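Local coordinates for Serine/threonine-protein kinase Tel1 (Chaetomium thermophilum, PDB 6SKY) that probably phosphorylates serine and threonine residues in [ST]-Q sequences with ATP as phosphate donor, activating checkpoint signalling after DNA damage, at residues N1560-I1565 and V1583-L1588; G1590-P1595 and L1630-R1635; L2376-Y2381 and E2413-W2418; S2384-D2389 and N2420-R2425. All coordinates share one frame; numbering follows the deposited sequence.

Interaction 1. Residues N1560-I1565 and V1583-L1588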
# COMPACT_ATOMS: atom_id res chain seq x y z
N ASN A 1560 -13.83 -41.95 39.30
CA ASN A 1560 -14.31 -41.01 40.32
C ASN A 1560 -13.22 -40.70 41.33
O ASN A 1560 -13.06 -39.55 41.74
CB ASN A 1560 -15.53 -41.58 41.03
CG ASN A 1560 -16.71 -41.75 40.11
OD1 ASN A 1560 -16.90 -40.98 39.17
ND2 ASN A 1560 -17.53 -42.76 40.37
N LEU A 1561 -12.43 -41.70 41.71
CA LEU A 1561 -11.33 -41.46 42.63
C LEU A 1561 -10.26 -40.57 42.00
O LEU A 1561 -9.76 -39.65 42.64
CB LEU A 1561 -10.73 -42.78 43.08
CG LEU A 1561 -9.58 -42.66 44.07
CD1 LEU A 1561 -10.01 -41.86 45.27
CD2 LEU A 1561 -9.12 -44.03 44.48
N LEU A 1562 -9.89 -40.85 40.74
CA LEU A 1562 -8.91 -40.01 40.06
C LEU A 1562 -9.40 -38.58 39.95
O LEU A 1562 -8.64 -37.63 40.19
CB LEU A 1562 -8.61 -40.57 38.68
CG LEU A 1562 -7.64 -39.80 37.80
CD1 LEU A 1562 -6.24 -39.90 38.33
CD2 LEU A 1562 -7.70 -40.29 36.38
N LEU A 1563 -10.66 -38.39 39.59
CA LEU A 1563 -11.21 -37.04 39.47
C LEU A 1563 -11.24 -36.34 40.82
O LEU A 1563 -10.97 -35.14 40.89
CB LEU A 1563 -12.60 -37.11 38.87
CG LEU A 1563 -13.02 -35.89 38.04
CD1 LEU A 1563 -12.13 -35.76 36.82
CD2 LEU A 1563 -14.48 -36.01 37.66
N GLU A 1564 -11.54 -37.06 41.89
CA GLU A 1564 -11.52 -36.46 43.22
C GLU A 1564 -10.12 -36.04 43.62
O GLU A 1564 -9.92 -34.94 44.14
CB GLU A 1564 -12.09 -37.43 44.26
CG GLU A 1564 -13.59 -37.60 44.22
CD GLU A 1564 -14.33 -36.37 44.72
OE1 GLU A 1564 -13.68 -35.46 45.27
OE2 GLU A 1564 -15.57 -36.32 44.56
N ILE A 1565 -9.13 -36.90 43.37
CA ILE A 1565 -7.75 -36.57 43.70
C ILE A 1565 -7.29 -35.35 42.92
O ILE A 1565 -6.63 -34.46 43.46
CB ILE A 1565 -6.83 -37.78 43.44
CG1 ILE A 1565 -7.17 -38.91 44.39
CG2 ILE A 1565 -5.39 -37.38 43.58
CD1 ILE A 1565 -6.49 -40.19 44.04
N VAL A 1583 1.03 -42.02 46.25
CA VAL A 1583 0.71 -43.44 46.36
C VAL A 1583 -0.54 -43.77 45.55
O VAL A 1583 -0.56 -44.72 44.77
CB VAL A 1583 0.53 -43.84 47.84
CG1 VAL A 1583 -0.07 -45.23 47.94
CG2 VAL A 1583 1.86 -43.78 48.56
N ALA A 1584 -1.59 -42.97 45.73
CA ALA A 1584 -2.83 -43.21 45.00
C ALA A 1584 -2.62 -43.13 43.50
O ALA A 1584 -3.10 -43.98 42.75
CB ALA A 1584 -3.89 -42.21 45.44
N LEU A 1585 -1.89 -42.11 43.04
CA LEU A 1585 -1.67 -41.95 41.61
C LEU A 1585 -0.78 -43.03 41.04
O LEU A 1585 -0.98 -43.46 39.90
CB LEU A 1585 -1.08 -40.57 41.33
CG LEU A 1585 -2.02 -39.55 40.70
CD1 LEU A 1585 -3.36 -39.57 41.38
CD2 LEU A 1585 -1.40 -38.18 40.80
N SER A 1586 0.21 -43.50 41.80
CA SER A 1586 1.03 -44.59 41.31
C SER A 1586 0.27 -45.90 41.29
O SER A 1586 0.64 -46.81 40.54
CB SER A 1586 2.29 -44.74 42.15
OG SER A 1586 3.08 -45.81 41.67
N MET A 1587 -0.78 -46.04 42.10
CA MET A 1587 -1.62 -47.22 41.98
C MET A 1587 -2.55 -47.12 40.78
O MET A 1587 -2.64 -48.05 39.97
CB MET A 1587 -2.43 -47.45 43.24
CG MET A 1587 -3.32 -48.67 43.15
SD MET A 1587 -4.70 -48.63 44.29
CE MET A 1587 -5.42 -50.23 43.98
N LEU A 1588 -3.27 -46.01 40.65
CA LEU A 1588 -4.24 -45.86 39.57
C LEU A 1588 -3.55 -45.76 38.21
O LEU A 1588 -3.84 -46.54 37.30
CB LEU A 1588 -5.11 -44.63 39.80
CG LEU A 1588 -5.97 -44.60 41.06
CD1 LEU A 1588 -6.62 -43.24 41.20
CD2 LEU A 1588 -7.01 -45.69 41.00

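Interaction 2. Residues G1590-P1595 and L1630-R1635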
# COMPACT_ATOMS: atom_id res chain seq x y z
N GLY A 1590 -0.54 -46.37 37.23
CA GLY A 1590 0.56 -47.25 36.89
C GLY A 1590 0.24 -48.14 35.70
O GLY A 1590 1.08 -48.33 34.81
N VAL A 1591 -0.96 -48.69 35.67
CA VAL A 1591 -1.51 -49.40 34.52
C VAL A 1591 -2.88 -48.80 34.27
O VAL A 1591 -3.77 -48.91 35.11
CB VAL A 1591 -1.60 -50.92 34.75
CG1 VAL A 1591 -2.69 -51.53 33.89
CG2 VAL A 1591 -0.27 -51.56 34.43
N PHE A 1592 -3.03 -48.13 33.14
CA PHE A 1592 -4.20 -47.30 32.87
C PHE A 1592 -5.02 -47.91 31.74
O PHE A 1592 -4.64 -48.90 31.12
CB PHE A 1592 -3.77 -45.87 32.54
CG PHE A 1592 -4.81 -44.83 32.84
CD1 PHE A 1592 -5.10 -44.48 34.13
CD2 PHE A 1592 -5.48 -44.20 31.82
CE1 PHE A 1592 -6.05 -43.53 34.40
CE2 PHE A 1592 -6.43 -43.25 32.09
CZ PHE A 1592 -6.71 -42.91 33.38
N ASN A 1593 -6.17 -47.30 31.49
CA ASN A 1593 -7.06 -47.75 30.43
C ASN A 1593 -7.78 -46.52 29.89
O ASN A 1593 -8.79 -46.09 30.46
CB ASN A 1593 -8.04 -48.79 30.96
CG ASN A 1593 -9.04 -49.23 29.92
OD1 ASN A 1593 -8.82 -50.19 29.20
ND2 ASN A 1593 -10.16 -48.52 29.84
N ILE A 1594 -7.27 -45.97 28.80
CA ILE A 1594 -7.86 -44.77 28.21
C ILE A 1594 -9.05 -45.17 27.35
O ILE A 1594 -8.93 -46.09 26.53
CB ILE A 1594 -6.82 -44.00 27.41
CG1 ILE A 1594 -7.46 -42.85 26.64
CG2 ILE A 1594 -6.07 -44.91 26.46
CD1 ILE A 1594 -6.48 -42.09 25.78
N PRO A 1595 -10.22 -44.54 27.52
CA PRO A 1595 -11.38 -44.95 26.74
C PRO A 1595 -11.15 -44.73 25.26
O PRO A 1595 -10.43 -43.80 24.86
CB PRO A 1595 -12.49 -44.03 27.28
CG PRO A 1595 -12.01 -43.55 28.58
CD PRO A 1595 -10.53 -43.49 28.48
N LEU A 1630 -0.24 -41.31 30.07
CA LEU A 1630 0.31 -40.17 29.36
C LEU A 1630 -0.49 -39.84 28.12
O LEU A 1630 -0.63 -38.66 27.77
CB LEU A 1630 1.77 -40.42 28.99
CG LEU A 1630 2.75 -40.35 30.14
CD1 LEU A 1630 4.14 -40.20 29.61
CD2 LEU A 1630 2.41 -39.20 31.04
N ALA A 1631 -1.04 -40.84 27.44
CA ALA A 1631 -1.93 -40.55 26.32
C ALA A 1631 -3.19 -39.83 26.79
O ALA A 1631 -3.64 -38.89 26.14
CB ALA A 1631 -2.29 -41.83 25.59
N TRP A 1632 -3.76 -40.26 27.91
CA TRP A 1632 -4.94 -39.58 28.43
C TRP A 1632 -4.63 -38.15 28.86
O TRP A 1632 -5.41 -37.23 28.61
CB TRP A 1632 -5.52 -40.39 29.59
CG TRP A 1632 -6.69 -39.78 30.24
CD1 TRP A 1632 -7.98 -39.85 29.84
CD2 TRP A 1632 -6.69 -38.99 31.43
NE1 TRP A 1632 -8.79 -39.15 30.69
CE2 TRP A 1632 -8.02 -38.62 31.68
CE3 TRP A 1632 -5.70 -38.57 32.31
CZ2 TRP A 1632 -8.37 -37.84 32.77
CZ3 TRP A 1632 -6.05 -37.80 33.37
CH2 TRP A 1632 -7.37 -37.44 33.60
N ALA A 1633 -3.48 -37.94 29.50
CA ALA A 1633 -3.08 -36.60 29.89
C ALA A 1633 -2.84 -35.72 28.68
O ALA A 1633 -3.16 -34.53 28.70
CB ALA A 1633 -1.84 -36.65 30.77
N GLY A 1634 -2.28 -36.28 27.62
CA GLY A 1634 -2.13 -35.53 26.39
C GLY A 1634 -3.46 -35.16 25.77
O GLY A 1634 -3.62 -34.07 25.25
N ARG A 1635 -4.42 -36.07 25.83
CA ARG A 1635 -5.74 -35.75 25.30
C ARG A 1635 -6.39 -34.61 26.09
O ARG A 1635 -6.99 -33.70 25.50
CB ARG A 1635 -6.62 -36.99 25.34
CG ARG A 1635 -7.73 -36.98 24.35
CD ARG A 1635 -8.78 -37.95 24.77
NE ARG A 1635 -8.77 -39.18 24.00
CZ ARG A 1635 -9.52 -40.23 24.29
NH1 ARG A 1635 -10.32 -40.20 25.34
NH2 ARG A 1635 -9.47 -41.31 23.53

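Interaction 3. Residues L2376-Y2381 and E2413-W2418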
# COMPACT_ATOMS: atom_id res chain seq x y z
N LEU A 2376 -36.36 7.73 6.47
CA LEU A 2376 -35.82 6.38 6.35
C LEU A 2376 -34.64 6.16 7.28
O LEU A 2376 -34.49 5.08 7.87
CB LEU A 2376 -35.40 6.11 4.91
CG LEU A 2376 -36.53 6.07 3.89
CD1 LEU A 2376 -35.96 5.90 2.52
CD2 LEU A 2376 -37.46 4.95 4.22
N CYS A 2377 -33.80 7.18 7.46
CA CYS A 2377 -32.64 7.05 8.34
C CYS A 2377 -33.07 6.80 9.77
O CYS A 2377 -32.59 5.86 10.42
CB CYS A 2377 -31.79 8.31 8.24
SG CYS A 2377 -30.19 8.22 9.03
N ILE A 2378 -33.98 7.62 10.29
CA ILE A 2378 -34.38 7.46 11.68
C ILE A 2378 -35.11 6.13 11.88
O ILE A 2378 -34.83 5.39 12.84
CB ILE A 2378 -35.24 8.65 12.13
CG1 ILE A 2378 -34.35 9.83 12.48
CG2 ILE A 2378 -36.07 8.28 13.33
CD1 ILE A 2378 -35.10 11.02 12.92
N GLU A 2379 -36.02 5.79 10.97
CA GLU A 2379 -36.78 4.56 11.12
C GLU A 2379 -35.88 3.34 11.11
O GLU A 2379 -36.05 2.43 11.92
CB GLU A 2379 -37.82 4.47 10.02
CG GLU A 2379 -38.42 3.10 9.86
CD GLU A 2379 -39.40 3.05 8.73
OE1 GLU A 2379 -39.71 4.12 8.16
OE2 GLU A 2379 -39.86 1.95 8.39
N ASN A 2380 -34.90 3.30 10.20
CA ASN A 2380 -34.05 2.12 10.12
C ASN A 2380 -33.02 2.06 11.24
O ASN A 2380 -32.64 0.97 11.64
CB ASN A 2380 -33.36 2.06 8.77
CG ASN A 2380 -34.31 1.74 7.66
OD1 ASN A 2380 -34.97 0.71 7.66
ND2 ASN A 2380 -34.40 2.63 6.69
N TYR A 2381 -32.57 3.20 11.78
CA TYR A 2381 -31.76 3.14 12.99
C TYR A 2381 -32.53 2.52 14.13
O TYR A 2381 -32.03 1.65 14.85
CB TYR A 2381 -31.27 4.53 13.38
CG TYR A 2381 -29.96 4.91 12.77
CD1 TYR A 2381 -28.93 4.00 12.71
CD2 TYR A 2381 -29.75 6.16 12.24
CE1 TYR A 2381 -27.74 4.34 12.15
CE2 TYR A 2381 -28.57 6.50 11.68
CZ TYR A 2381 -27.56 5.59 11.64
OH TYR A 2381 -26.36 5.92 11.08
N GLU A 2413 -42.63 12.26 14.47
CA GLU A 2413 -43.64 11.24 14.19
C GLU A 2413 -43.01 9.88 13.98
O GLU A 2413 -43.51 8.87 14.51
CB GLU A 2413 -44.46 11.63 12.96
CG GLU A 2413 -45.27 12.90 13.14
CD GLU A 2413 -46.14 12.87 14.38
OE1 GLU A 2413 -46.66 11.79 14.72
OE2 GLU A 2413 -46.31 13.93 15.01
N VAL A 2414 -41.90 9.81 13.24
CA VAL A 2414 -41.25 8.52 13.05
C VAL A 2414 -40.75 7.96 14.37
O VAL A 2414 -40.90 6.76 14.66
CB VAL A 2414 -40.11 8.64 12.03
CG1 VAL A 2414 -39.43 7.32 11.84
CG2 VAL A 2414 -40.64 9.14 10.72
N VAL A 2415 -40.15 8.81 15.20
CA VAL A 2415 -39.65 8.36 16.49
C VAL A 2415 -40.80 7.89 17.37
O VAL A 2415 -40.70 6.86 18.04
CB VAL A 2415 -38.84 9.47 17.17
CG1 VAL A 2415 -38.54 9.08 18.58
CG2 VAL A 2415 -37.57 9.70 16.41
N LYS A 2416 -41.89 8.65 17.40
CA LYS A 2416 -43.05 8.23 18.17
C LYS A 2416 -43.53 6.86 17.74
O LYS A 2416 -43.92 6.04 18.57
CB LYS A 2416 -44.18 9.24 18.01
CG LYS A 2416 -45.48 8.76 18.60
CD LYS A 2416 -46.61 9.71 18.29
CE LYS A 2416 -47.91 9.17 18.83
NZ LYS A 2416 -49.04 10.10 18.55
N LYS A 2417 -43.48 6.59 16.44
CA LYS A 2417 -43.99 5.32 15.95
C LYS A 2417 -43.08 4.15 16.33
O LYS A 2417 -43.57 3.07 16.65
CB LYS A 2417 -44.18 5.39 14.44
CG LYS A 2417 -44.97 4.24 13.87
CD LYS A 2417 -45.17 4.43 12.39
CE LYS A 2417 -45.79 3.20 11.77
NZ LYS A 2417 -45.89 3.35 10.30
N TRP A 2418 -41.76 4.35 16.31
CA TRP A 2418 -40.86 3.20 16.44
C TRP A 2418 -40.04 3.14 17.73
O TRP A 2418 -39.25 2.21 17.87
CB TRP A 2418 -39.90 3.15 15.25
CG TRP A 2418 -40.59 2.94 13.97
CD1 TRP A 2418 -40.83 3.86 13.01
CD2 TRP A 2418 -41.17 1.72 13.51
NE1 TRP A 2418 -41.52 3.29 11.97
CE2 TRP A 2418 -41.73 1.97 12.26
CE3 TRP A 2418 -41.25 0.43 14.04
CZ2 TRP A 2418 -42.38 0.99 11.53
CZ3 TRP A 2418 -41.89 -0.54 13.31
CH2 TRP A 2418 -42.45 -0.25 12.07

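Interaction 4. Residues S2384-D2389 and N2420-R2425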
# COMPACT_ATOMS: atom_id res chain seq x y z
N SER A 2384 -32.98 -1.20 13.53
CA SER A 2384 -31.74 -1.94 13.69
C SER A 2384 -31.36 -2.09 15.15
O SER A 2384 -30.75 -3.10 15.52
CB SER A 2384 -30.62 -1.25 12.94
OG SER A 2384 -29.40 -1.42 13.62
N LEU A 2385 -31.67 -1.11 15.99
CA LEU A 2385 -31.39 -1.25 17.41
C LEU A 2385 -32.27 -2.30 18.06
O LEU A 2385 -31.84 -2.99 18.99
CB LEU A 2385 -31.57 0.08 18.13
CG LEU A 2385 -30.47 1.10 17.95
CD1 LEU A 2385 -30.90 2.41 18.54
CD2 LEU A 2385 -29.22 0.60 18.62
N ALA A 2386 -33.50 -2.45 17.58
CA ALA A 2386 -34.46 -3.37 18.16
C ALA A 2386 -34.29 -4.80 17.70
O ALA A 2386 -34.97 -5.68 18.22
CB ALA A 2386 -35.88 -2.91 17.84
N ALA A 2387 -33.41 -5.06 16.73
CA ALA A 2387 -33.30 -6.37 16.10
C ALA A 2387 -32.15 -7.20 16.64
O ALA A 2387 -32.35 -8.35 17.01
CB ALA A 2387 -33.17 -6.20 14.59
N SER A 2388 -30.94 -6.65 16.69
CA SER A 2388 -29.79 -7.41 17.14
C SER A 2388 -28.88 -6.52 17.97
O SER A 2388 -29.13 -5.32 18.14
CB SER A 2388 -29.02 -7.99 15.95
OG SER A 2388 -28.35 -6.97 15.23
N ASP A 2389 -27.82 -7.12 18.50
CA ASP A 2389 -26.82 -6.42 19.29
C ASP A 2389 -25.55 -6.11 18.52
O ASP A 2389 -24.61 -5.56 19.10
CB ASP A 2389 -26.47 -7.23 20.54
CG ASP A 2389 -27.46 -7.04 21.65
OD1 ASP A 2389 -28.63 -7.47 21.51
OD2 ASP A 2389 -27.08 -6.47 22.69
N ASN A 2420 -40.79 2.57 20.97
CA ASN A 2420 -41.13 1.70 22.09
C ASN A 2420 -40.68 0.27 21.91
O ASN A 2420 -40.96 -0.56 22.77
CB ASN A 2420 -42.63 1.73 22.34
CG ASN A 2420 -43.10 3.04 22.89
OD1 ASN A 2420 -42.94 3.31 24.08
ND2 ASN A 2420 -43.66 3.87 22.04
N LYS A 2421 -39.99 -0.05 20.82
CA LYS A 2421 -39.56 -1.42 20.56
C LYS A 2421 -38.08 -1.62 20.81
O LYS A 2421 -37.60 -2.75 20.73
CB LYS A 2421 -39.91 -1.81 19.13
CG LYS A 2421 -41.39 -1.72 18.87
CD LYS A 2421 -41.70 -1.77 17.40
CE LYS A 2421 -43.16 -1.44 17.18
NZ LYS A 2421 -43.55 -1.60 15.76
N VAL A 2422 -37.35 -0.56 21.13
CA VAL A 2422 -35.93 -0.67 21.45
C VAL A 2422 -35.81 -1.00 22.93
O VAL A 2422 -36.50 -0.39 23.75
CB VAL A 2422 -35.19 0.63 21.11
CG1 VAL A 2422 -33.70 0.41 21.20
CG2 VAL A 2422 -35.57 1.10 19.74
N PRO A 2423 -34.98 -1.97 23.31
CA PRO A 2423 -34.68 -2.16 24.72
C PRO A 2423 -34.03 -0.91 25.30
O PRO A 2423 -33.18 -0.28 24.66
CB PRO A 2423 -33.71 -3.34 24.72
CG PRO A 2423 -33.94 -4.01 23.44
CD PRO A 2423 -34.31 -2.97 22.47
N THR A 2424 -34.43 -0.54 26.51
CA THR A 2424 -33.87 0.67 27.10
C THR A 2424 -32.43 0.50 27.54
O THR A 2424 -31.82 1.49 27.94
CB THR A 2424 -34.72 1.13 28.28
OG1 THR A 2424 -35.04 0.01 29.10
CG2 THR A 2424 -36.00 1.75 27.78
N ARG A 2425 -31.88 -0.71 27.49
CA ARG A 2425 -30.48 -0.87 27.83
C ARG A 2425 -29.55 -0.32 26.76
O ARG A 2425 -28.35 -0.22 27.00
CB ARG A 2425 -30.16 -2.34 28.06
CG ARG A 2425 -30.24 -3.18 26.82
CD ARG A 2425 -29.81 -4.59 27.07
NE ARG A 2425 -29.62 -5.32 25.83
CZ ARG A 2425 -30.58 -5.99 25.21
NH1 ARG A 2425 -30.32 -6.62 24.08
NH2 ARG A 2425 -31.80 -6.03 25.72

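Interaction 1. Residues N1560-I1565 and V1583-L1588
Within 1583-1588, A1584 is the first to touch the facing segment: its CB methyl meets the CD1 tip of I1565, with A1584 CB 3.6 Å from I1565 CD1. The isoleucine is spread over two neighbours at this level. With chi1 at -66°, its CG1 arm lies beside the backbone N and carries CD1 to A1584, while the CG2 branch, anti to N, turns to the next residue. That residue, L1585, brings its CD1 methyl to I1565 CG2 at 3.7 Å, the two side chains sliding past each other in opposite directions. The same L1585 CD1 also lies 4.2 Å from L1562 CD1. Helices 1557-1569 and 1578-1588 follow one another in the chain as a helical hairpin of the alpha solenoid; segments 1560-1565 and 1583-1588 run roughly antiparallel, at 145° between their N-to-C directions. The segment axes come no closer than 11.0 Å, so the gap is bridged by branched aliphatic side chains, and no hydrogen bond crosses it. One turn on, L1588 sets its CD1 against both L1561 and L1562. It crosses L1561 at about a right angle, with L1588 CD1 4.2 Å from L1561 CG, and approaches the backbone of the next residue, 4.1 Å from L1562 N. Behind the contact, helix 1470-1487 touches A1584 through L1478, and I1546 packs on L1561.

Interaction 2. Residues G1590-P1595 and L1630-R1635
The loop 1590-1595 is extended from F1592 to P1595 and passes closest to helix 1627-1644 where I1594 faces W1632, their CA atoms 6.0 Å apart. I1594 points its straight CG1-CD1 arm at the helix, CG1 anti to the backbone N (chi1 172°). The CD1 methyl sits 4.2 Å from A1631 CB and lies over one face of the R1635 guanidinium, with I1594 CD1 3.8 Å from R1635 NH2. The arginine, bent at chi3, turns back to the loop and donates from NH2 to the carbonyl of P1595 (R1635 NH2 to P1595 O 3.0 Å, 152° at the hydrogen). The donor approaches nearly along the C=O axis, while the oxygen is somewhat tilted from the guanidinium plane. On the other flank, F1592 CE2 rests 3.9 Å from W1632 CB. The two rings meet obliquely, planes at 46° and the F1592 centroid 5.5 Å from that of the five-membered ring of W1632. Y1629 joins this aromatic group, edge-to-face with F1592. The site fastens the loop that follows helix 1578-1588 onto a later helix of the alpha solenoid. A buried arginine here has its charge answered by D1601, in a salt bridge through NH1, while P1595 O takes an N-H of NH2; together with the isoleucine over one face, these bonds should limit rotation of the guanidinium.

Interaction 3. Residues L2376-Y2381 and E2413-W2418
W2418 N donates to V2414 O at 3.0 Å, a bond of the last helical turn that holds together two residues flanking E2379, and the same N-H is shared more weakly with V2415 O. E2379 reaches past both partners in turn. Its CB lies 3.7 Å from V2414 CG1; then the chain, with CG anti to the backbone N (chi1 165°) and extended beyond it, runs obliquely across the indole. The CG methylene sits over one face of the pyrrole ring in a CH-pi contact, E2379 CG being 4.1 Å from the centroid of the five-membered ring of W2418. The carboxylate runs on past the NE1 side of the indole, its plane 15° from that of the rings, with E2379 OE2 4.1 Å from W2418 CZ2. K2417 CG lies above the opposite face, offset toward the rim. Segments 2376-2381 and 2413-2418, on helices 2348-2387 and 2409-2418, run nearly parallel (17°), their axes approaching to 9.3 Å. Helix 2394-2404 comes between these two helices in sequence, as in the alpha solenoid of the FAT region, and supplies L2401, which touches I2378. I2378 makes the more buried half of the interface. Its CG2 branch, rather than the longer CG1 arm, is directed at the valines and lodges between them: I2378 CG2 is 3.7 Å from V2415 CG2 and 3.8 Å from V2414 CG1. Beyond V2415, L2448 of helix 2444-2459 continues the apolar contact.

Interaction 4. Residues S2384-D2389 and N2420-R2425
D2389 and R2425 form the one charged link, a salt bridge in which D2389 OD1 lies 3.2 Å from R2425 NH1. As a hydrogen bond it is weak, bent to 128° at the hydrogen, although the carboxylate and guanidinium are nearly coplanar and the acid meets the guanidinium at its edge. CG of R2425 stands between the backbone N and the carbonyl carbon, and the chain then extends straight to NE, taking the guanidinium across to D2389. K2426 forms a second, long and weak ion pair with the same aspartate, so its charge is probably shared. The apolar contacts come from the end region of helix 2348-2387. L2385 CB meets V2422 CG1 at 3.8 Å, and A2386 CB is 4.4 Å from V2422 CG2. Side chain against backbone is the third kind: the A2386 methyl rests on the peptide before V2422, 3.4 Å from K2421 O, where the CA atoms of A2386 and V2422 are 4.5 Å apart. This FAT contact lays the loop after helix 2409-2418 against the C-terminal part of helix 2348-2387. Helix 2394-2404 touches L2385, and helix 2444-2459 receives T2424, whose OG1 hydrogen-bonds to D2459.

The four contacts form two pairs. Interactions 1 and 2 lie 13 Å apart between centres and share an apolar cluster: L1562 CD2 is 4.0 Å from W1632 CH2 and 4.1 Å from F1592 CZ, so the hairpin of interaction 1 packs on the aromatic group of interaction 2. Interactions 3 and 4, with centres 12 Å apart, are consecutive along helix 2348-2387; their partner segments are neighbours in sequence, so both join the C-terminal part of helix 2348-2387 and the residues just after it to helix 2409-2418 and its following loop. The pairs do not touch, interactions 2 and 4 having nearest atoms about 33 Å apart. All four lie away from the nucleotide pocket and magnesium site.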